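Local atomic coordinates of type I modular polyketide synthase (Streptomyces albus subsp. albus, PDB entry 6IYR), a protein that probably selects an extender acyl unit, such as malonyl, from its coenzyme A thioester and loads it onto an acyl carrier protein of the salinomycin polyketide synthase. Residues A58-A61 against E62-R65; L172-L176 against R177-G181; T362-D365 against A366-Y370. All coordinates share one frame; numbering follows the deposited sequence.

Contact 1: residues A58-A61 against E62-R65; sequences ARLA and EFTR
Arg59 and Glu62 meet one helical turn apart, on the outer side of the helix that ends at Arg65. Their salt bridge runs from Arg59 NH2 to Glu62 OE2 at 3.1 Å, but the carboxylate oxygen stands over one face of the guanidinium, toward its rim, and the two planes are turned 79° against each other. No N-H points at the oxygen, so the attraction is one of charge alone; the arginine is also poorly ordered, and the pairing is probably loose. Arg59 gets there by folding back: its chain kinks at chi2 (-50°) and chi3 (-76°), which swings the guanidinium over toward the next turn. Glu62 instead runs extended beyond CG, and that CG passes 3.3 Å from Ala58 O.

Leu60 CD2 approaches Phe63 CD2 at 4.4 Å, a light apolar touch, while most of the Phe63 ring heads away from the preceding turn. Thr64 lays its methyl CG2 3.2 Å from Leu60 O, and Arg65 drapes over Ala61, whose CB lies under one face of the guanidinium, toward its rim.

These side chains are spaced by four successive i to i+4 backbone hydrogen bonds of an ordinary alpha-helix, from Glu62 N to Ala58 O at 2.8 Å through to Arg65 N to Ala61 O at 3.0 Å.

The inner side of this last part of helix 50-65 packs on helix 97-108, with Ala61 against Leu104 and Thr64 and Arg65 against Leu101. Asp105 of that helix takes Arg65 NH2 in a salt bridge, and Arg97 binds the carbonyl oxygen of Arg65. Leu60 and Thr64 rest on Trp43 of strand 41-47.

Contact 2: residues L172-L176 against R177-G181; sequences LVDVL and RQTEG
Helix 172-177 closes in a Schellman motif: Thr179 N reaches back to Asp174 O at 3.1 Å, Gln178 N makes a weak bond to Val175 O, and Gln178, with a positive phi, is the C-prime residue that turns the chain out of the helix. Before this turn, Arg177 N still keeps the regular helical bond to Val173 O.

Asp174 and Arg177 lie side by side and point the same way, joined by a salt bridge of 2.7 Å between Asp174 OD1 and Arg177 NH2 with their planes 72° apart. A bend at chi3 (61°) brings the guanidinium round to the aspartate, and Thr179 OG1 sits over the centre of one guanidinium face. The aliphatic part of Arg177 is supported by Val173, whose CG1 lies 3.9 Å from Arg177 CD.

Val175 and Leu176 face inward onto helix 188-208, meeting Val190 and Val198 respectively. Gln178 bends at chi2 to bring its amide back toward the last turn of the helix, where NE2 also binds Pro183 O. Val175 O thus takes two donors of one residue, the weak backbone N-H and the far straighter Gln178 NE2 at 2.7 Å (174°), on a lone pair of the carbonyl.

Contact 3: residues T362-D365 against A366-Y370; sequences TDLD and AEYWY
Across the join from loop to helix, Trp369 N binds Asp365 O at 3.1 Å as the first turn of helix 366-374 winds up; just before it, the chain folds through an inverse gamma turn centred on Leu364, closed by Asp365 N to Asp363 O at 2.7 Å.

Asp365 places its carboxylate between its own backbone N and carbonyl carbon (chi1 57°), which brings OD1 over the helix start. There Tyr368 N meets Asp365 OD1 at 3.1 Å and almost straight (170°), while Glu367 N adds a weak bond to the same oxygen.

Leu364 lies alongside Tyr368 and sets its methyl CD2 squarely over the ring, 3.5 Å from the centroid and 3° off the normal, a CH-pi contact. The phenol's OH is held by Ser352 and Glu223, fixing the far end of the ring. Trp369 turns its indole back under the loop: CZ2 packs 3.9 Å from Leu364 CB, and NE1 gives a bent bond of 3.0 Å to Leu364 O, from above the carbonyl plane. The other contacts of the indole include Ile224 and Ala227 of helix 222-230.

An N-cap aspartate thus starts the helix while two aromatic side chains pack against the preceding turn, beside helix 222-230; the Trp369 side chain lies near, without touching, a GxSxG pattern consistent with the nucleophile elbow of acyltransferases.

The three contacts are separate local pieces, one within a helix and two at helix ends, met in order along the chain. Contact 1 is the most peripheral, its centre about 36 Å from the chain's centre, and lies on the opposite side of that centre from contact 3; their centres are about 57 Å apart. Contacts 2 and 3 both belong to the acyltransferase domain, yet share no element and come no nearer than about 18 Å between nearest atoms. Contact 1 pairs charges at the surface while Ala61 and Thr64 face the interior. Contact 2 ends its helix, with charged groups outside and aliphatic ones inside. Contact 3 begins one, and its buried aromatics make it the most core-like.

Contact 1: residues A58-A61 against E62-R65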
loop_
_atom_site.group_PDB
_atom_site.type_symbol
_atom_site.label_atom_id
_atom_site.label_comp_id
_atom_site.label_asym_id
_atom_site.label_seq_id
_atom_site.Cartn_x
_atom_site.Cartn_y
_atom_site.Cartn_z
ATOM N N ALA A 58 8.865 -16.908 -27.279
ATOM C CA ALA A 58 9.439 -16.946 -28.621
ATOM C C ALA A 58 8.411 -17.359 -29.644
ATOM O O ALA A 58 8.304 -16.718 -30.668
ATOM C CB ALA A 58 10.637 -17.881 -28.668
ATOM N N ARG A 59 7.576 -18.343 -29.321
ATOM C CA ARG A 59 6.481 -18.722 -30.203
ATOM C C ARG A 59 5.546 -17.554 -30.451
ATOM O O ARG A 59 5.079 -17.351 -31.565
ATOM C CB ARG A 59 5.673 -19.917 -29.670
ATOM C CG ARG A 59 6.478 -21.119 -29.190
ATOM C CD ARG A 59 7.528 -21.563 -30.198
ATOM N NE ARG A 59 6.928 -22.288 -31.317
ATOM C CZ ARG A 59 7.590 -22.696 -32.399
ATOM N NH1 ARG A 59 6.947 -23.361 -33.354
ATOM N NH2 ARG A 59 8.889 -22.444 -32.534
ATOM N N LEU A 60 5.215 -16.836 -29.390
ATOM C CA LEU A 60 4.338 -15.696 -29.512
ATOM C C LEU A 60 4.991 -14.643 -30.364
ATOM O O LEU A 60 4.360 -14.059 -31.192
ATOM C CB LEU A 60 3.976 -15.123 -28.153
ATOM C CG LEU A 60 2.532 -15.285 -27.719
ATOM C CD1 LEU A 60 2.319 -14.520 -26.426
ATOM C CD2 LEU A 60 1.602 -14.755 -28.789
ATOM N N ALA A 61 6.282 -14.442 -30.164
ATOM C CA ALA A 61 7.037 -13.474 -30.922
ATOM C C ALA A 61 7.050 -13.852 -32.397
ATOM O O ALA A 61 6.905 -13.009 -33.245
ATOM C CB ALA A 61 8.440 -13.361 -30.382
ATOM N N GLU A 62 7.188 -15.136 -32.694
ATOM C CA GLU A 62 7.190 -15.594 -34.069
ATOM C C GLU A 62 5.849 -15.281 -34.717
ATOM O O GLU A 62 5.789 -14.806 -35.831
ATOM C CB GLU A 62 7.507 -17.087 -34.136
ATOM C CG GLU A 62 8.961 -17.406 -33.867
ATOM C CD GLU A 62 9.205 -18.859 -33.523
ATOM O OE1 GLU A 62 10.268 -19.158 -32.962
ATOM O OE2 GLU A 62 8.339 -19.698 -33.808
ATOM N N PHE A 63 4.773 -15.511 -33.987
ATOM C CA PHE A 63 3.465 -15.219 -34.498
ATOM C C PHE A 63 3.252 -13.736 -34.789
ATOM O O PHE A 63 2.699 -13.398 -35.818
ATOM C CB PHE A 63 2.419 -15.701 -33.506
ATOM C CG PHE A 63 1.079 -15.096 -33.718
ATOM C CD1 PHE A 63 0.183 -15.677 -34.578
ATOM C CD2 PHE A 63 0.725 -13.938 -33.069
ATOM C CE1 PHE A 63 -1.054 -15.125 -34.786
ATOM C CE2 PHE A 63 -0.510 -13.377 -33.268
ATOM C CZ PHE A 63 -1.401 -13.971 -34.132
ATOM N N THR A 64 3.676 -12.855 -33.891
ATOM C CA THR A 64 3.491 -11.425 -34.126
ATOM C C THR A 64 4.367 -10.881 -35.239
ATOM O O THR A 64 4.004 -9.952 -35.913
ATOM C CB THR A 64 3.415 -10.499 -32.877
ATOM O OG1 THR A 64 4.642 -9.831 -32.657
ATOM C CG2 THR A 64 2.992 -11.208 -31.659
ATOM N N ARG A 65 5.517 -11.497 -35.433
ATOM C CA ARG A 65 6.429 -11.085 -36.481
ATOM C C ARG A 65 5.781 -11.216 -37.857
ATOM O O ARG A 65 5.987 -10.382 -38.701
ATOM C CB ARG A 65 7.697 -11.920 -36.445
ATOM C CG ARG A 65 8.720 -11.495 -35.421
ATOM C CD ARG A 65 9.880 -12.460 -35.432
ATOM N NE ARG A 65 10.759 -12.269 -34.303
ATOM C CZ ARG A 65 11.210 -13.249 -33.544
ATOM N NH1 ARG A 65 10.888 -14.493 -33.819
ATOM N NH2 ARG A 65 12.006 -12.980 -32.528
#

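Contact 2: residues L172-L176 against R177-G181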
loop_
_atom_site.group_PDB
_atom_site.type_symbol
_atom_site.label_atom_id
_atom_site.label_comp_id
_atom_site.label_asym_id
_atom_site.label_seq_id
_atom_site.Cartn_x
_atom_site.Cartn_y
_atom_site.Cartn_z
ATOM N N LEU A 172 -11.032 17.358 -2.639
ATOM C CA LEU A 172 -10.127 16.204 -2.658
ATOM C C LEU A 172 -9.289 16.146 -3.956
ATOM O O LEU A 172 -8.046 15.968 -3.930
ATOM C CB LEU A 172 -10.909 14.920 -2.552
ATOM C CG LEU A 172 -10.335 13.686 -1.890
ATOM C CD1 LEU A 172 -10.948 12.406 -2.403
ATOM C CD2 LEU A 172 -8.841 13.569 -1.738
ATOM N N VAL A 173 -9.966 16.231 -5.096
ATOM C CA VAL A 173 -9.254 16.074 -6.363
ATOM C C VAL A 173 -8.276 17.212 -6.548
ATOM O O VAL A 173 -7.127 16.983 -6.948
ATOM C CB VAL A 173 -10.204 15.930 -7.553
ATOM C CG1 VAL A 173 -9.430 16.002 -8.854
ATOM C CG2 VAL A 173 -10.927 14.588 -7.470
ATOM N N ASP A 174 -8.664 18.421 -6.135
ATOM C CA ASP A 174 -7.727 19.539 -6.207
ATOM C C ASP A 174 -6.500 19.390 -5.311
ATOM O O ASP A 174 -5.397 19.817 -5.672
ATOM C CB ASP A 174 -8.415 20.858 -5.932
ATOM C CG ASP A 174 -9.375 21.257 -7.040
ATOM O OD1 ASP A 174 -9.328 20.642 -8.116
ATOM O OD2 ASP A 174 -10.223 22.125 -6.794
ATOM N N VAL A 175 -6.685 18.824 -4.127
ATOM C CA VAL A 175 -5.536 18.564 -3.250
ATOM C C VAL A 175 -4.647 17.468 -3.843
ATOM O O VAL A 175 -3.424 17.532 -3.750
ATOM C CB VAL A 175 -5.971 18.274 -1.796
ATOM C CG1 VAL A 175 -7.357 17.696 -1.777
ATOM C CG2 VAL A 175 -5.042 17.275 -1.096
ATOM N N LEU A 176 -5.233 16.405 -4.373
ATOM C CA LEU A 176 -4.427 15.366 -4.994
ATOM C C LEU A 176 -3.567 15.943 -6.110
ATOM O O LEU A 176 -2.407 15.553 -6.262
ATOM C CB LEU A 176 -5.276 14.255 -5.564
ATOM C CG LEU A 176 -6.056 13.460 -4.510
ATOM C CD1 LEU A 176 -6.678 12.226 -5.150
ATOM C CD2 LEU A 176 -5.137 13.044 -3.402
ATOM N N ARG A 177 -4.146 16.842 -6.895
ATOM C CA ARG A 177 -3.428 17.465 -8.014
ATOM C C ARG A 177 -2.467 18.532 -7.504
ATOM O O ARG A 177 -1.565 18.947 -8.204
ATOM C CB ARG A 177 -4.418 18.120 -8.973
ATOM C CG ARG A 177 -5.085 17.155 -9.921
ATOM C CD ARG A 177 -6.382 17.718 -10.470
ATOM N NE ARG A 177 -6.164 18.946 -11.218
ATOM C CZ ARG A 177 -6.970 20.010 -11.195
ATOM N NH1 ARG A 177 -6.650 21.098 -11.892
ATOM N NH2 ARG A 177 -8.090 19.999 -10.474
ATOM N N GLN A 178 -2.708 19.029 -6.299
ATOM C CA GLN A 178 -2.040 20.240 -5.818
ATOM C C GLN A 178 -2.218 21.423 -6.772
ATOM O O GLN A 178 -1.285 22.158 -7.033
ATOM C CB GLN A 178 -0.569 19.970 -5.511
ATOM C CG GLN A 178 -0.359 19.127 -4.259
ATOM C CD GLN A 178 -0.834 19.870 -3.010
ATOM O OE1 GLN A 178 -0.183 20.805 -2.569
ATOM N NE2 GLN A 178 -2.045 19.549 -2.535
ATOM N N THR A 179 -3.428 21.568 -7.295
ATOM C CA THR A 179 -3.834 22.718 -8.081
ATOM C C THR A 179 -3.693 23.983 -7.262
ATOM O O THR A 179 -3.985 23.994 -6.080
ATOM C CB THR A 179 -5.321 22.634 -8.468
ATOM O OG1 THR A 179 -5.619 21.323 -8.937
ATOM C CG2 THR A 179 -5.663 23.645 -9.566
ATOM N N GLU A 180 -3.376 25.074 -7.948
ATOM C CA GLU A 180 -3.450 26.426 -7.401
ATOM C C GLU A 180 -4.823 26.649 -6.764
ATOM O O GLU A 180 -5.878 26.456 -7.401
ATOM C CB GLU A 180 -3.268 27.423 -8.555
ATOM C CG GLU A 180 -2.417 28.641 -8.264
ATOM C CD GLU A 180 -2.805 29.829 -9.144
ATOM O OE1 GLU A 180 -3.794 29.751 -9.913
ATOM O OE2 GLU A 180 -2.143 30.871 -9.036
ATOM N N GLY A 181 -4.824 26.964 -5.483
ATOM C CA GLY A 181 -6.088 27.150 -4.791
ATOM C C GLY A 181 -6.263 26.135 -3.699
ATOM O O GLY A 181 -7.003 26.386 -2.756
#

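Contact 3: residues T362-D365 against A366-Y370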
loop_
_atom_site.group_PDB
_atom_site.type_symbol
_atom_site.label_atom_id
_atom_site.label_comp_id
_atom_site.label_asym_id
_atom_site.label_seq_id
_atom_site.Cartn_x
_atom_site.Cartn_y
_atom_site.Cartn_z
ATOM N N THR A 362 -16.230 -4.444 15.766
ATOM C CA THR A 362 -17.079 -3.672 16.625
ATOM C C THR A 362 -16.289 -2.957 17.713
ATOM O O THR A 362 -16.803 -2.043 18.310
ATOM C CB THR A 362 -18.100 -4.577 17.363
ATOM O OG1 THR A 362 -17.418 -5.727 17.851
ATOM C CG2 THR A 362 -19.241 -5.029 16.439
ATOM N N ASP A 363 -15.094 -3.450 18.020
ATOM C CA ASP A 363 -14.153 -2.784 18.943
ATOM C C ASP A 363 -13.396 -1.533 18.381
ATOM O O ASP A 363 -12.693 -0.829 19.115
ATOM C CB ASP A 363 -13.141 -3.805 19.489
ATOM C CG ASP A 363 -12.689 -4.843 18.449
ATOM O OD1 ASP A 363 -13.238 -4.889 17.332
ATOM O OD2 ASP A 363 -11.771 -5.637 18.758
ATOM N N LEU A 364 -13.622 -1.161 17.124
ATOM C CA LEU A 364 -12.864 -0.038 16.570
ATOM C C LEU A 364 -13.503 1.272 16.873
ATOM O O LEU A 364 -13.933 2.012 15.977
ATOM C CB LEU A 364 -12.619 -0.207 15.068
ATOM C CG LEU A 364 -12.006 -1.569 14.704
ATOM C CD1 LEU A 364 -11.548 -1.667 13.254
ATOM C CD2 LEU A 364 -10.833 -1.828 15.623
ATOM N N ASP A 365 -13.635 1.550 18.164
ATOM C CA ASP A 365 -14.340 2.730 18.572
ATOM C C ASP A 365 -13.326 3.851 18.851
ATOM O O ASP A 365 -12.111 3.672 18.628
ATOM C CB ASP A 365 -15.202 2.440 19.797
ATOM C CG ASP A 365 -14.412 1.905 20.967
ATOM O OD1 ASP A 365 -13.162 2.017 21.021
ATOM O OD2 ASP A 365 -15.064 1.351 21.857
ATOM N N ALA A 366 -13.806 4.947 19.432
ATOM C CA ALA A 366 -12.981 6.140 19.687
ATOM C C ALA A 366 -11.714 5.816 20.468
ATOM O O ALA A 366 -10.615 6.286 20.128
ATOM C CB ALA A 366 -13.782 7.225 20.395
ATOM N N GLU A 367 -11.855 4.936 21.445
ATOM C CA GLU A 367 -10.767 4.598 22.318
ATOM C C GLU A 367 -9.731 3.817 21.513
ATOM O O GLU A 367 -8.541 3.995 21.735
ATOM C CB GLU A 367 -11.278 3.808 23.531
ATOM C CG GLU A 367 -10.199 3.216 24.444
ATOM C CD GLU A 367 -9.330 4.253 25.172
ATOM O OE1 GLU A 367 -8.100 4.014 25.313
ATOM O OE2 GLU A 367 -9.869 5.289 25.627
ATOM N N TYR A 368 -10.176 2.879 20.670
ATOM C CA TYR A 368 -9.259 2.207 19.750
ATOM C C TYR A 368 -8.447 3.226 18.939
ATOM O O TYR A 368 -7.256 3.060 18.767
ATOM C CB TYR A 368 -9.990 1.267 18.782
ATOM C CG TYR A 368 -9.045 0.475 17.933
ATOM C CD1 TYR A 368 -8.530 -0.720 18.385
ATOM C CD2 TYR A 368 -8.590 0.966 16.715
ATOM C CE1 TYR A 368 -7.639 -1.441 17.619
ATOM C CE2 TYR A 368 -7.642 0.283 15.966
ATOM C CZ TYR A 368 -7.162 -0.915 16.421
ATOM O OH TYR A 368 -6.240 -1.637 15.674
ATOM N N TRP A 369 -9.118 4.191 18.346
ATOM C CA TRP A 369 -8.449 5.122 17.448
ATOM C C TRP A 369 -7.479 5.989 18.235
ATOM O O TRP A 369 -6.371 6.234 17.765
ATOM C CB TRP A 369 -9.445 5.942 16.599
ATOM C CG TRP A 369 -10.180 5.068 15.648
ATOM C CD1 TRP A 369 -11.495 4.745 15.698
ATOM C CD2 TRP A 369 -9.587 4.173 14.677
ATOM N NE1 TRP A 369 -11.768 3.723 14.831
ATOM C CE2 TRP A 369 -10.614 3.354 14.188
ATOM C CE3 TRP A 369 -8.295 4.023 14.155
ATOM C CZ2 TRP A 369 -10.404 2.412 13.183
ATOM C CZ3 TRP A 369 -8.059 3.027 13.214
ATOM C CH2 TRP A 369 -9.129 2.278 12.688
ATOM N N TYR A 370 -7.826 6.352 19.477
ATOM C CA TYR A 370 -6.820 6.933 20.353
ATOM C C TYR A 370 -5.637 6.023 20.624
ATOM O O TYR A 370 -4.476 6.474 20.609
ATOM C CB TYR A 370 -7.384 7.438 21.684
ATOM C CG TYR A 370 -6.300 7.996 22.574
ATOM C CD1 TYR A 370 -5.697 9.181 22.265
ATOM C CD2 TYR A 370 -5.779 7.258 23.628
ATOM C CE1 TYR A 370 -4.666 9.687 23.038
ATOM C CE2 TYR A 370 -4.724 7.741 24.394
ATOM C CZ TYR A 370 -4.161 8.966 24.068
ATOM O OH TYR A 370 -3.134 9.481 24.818
#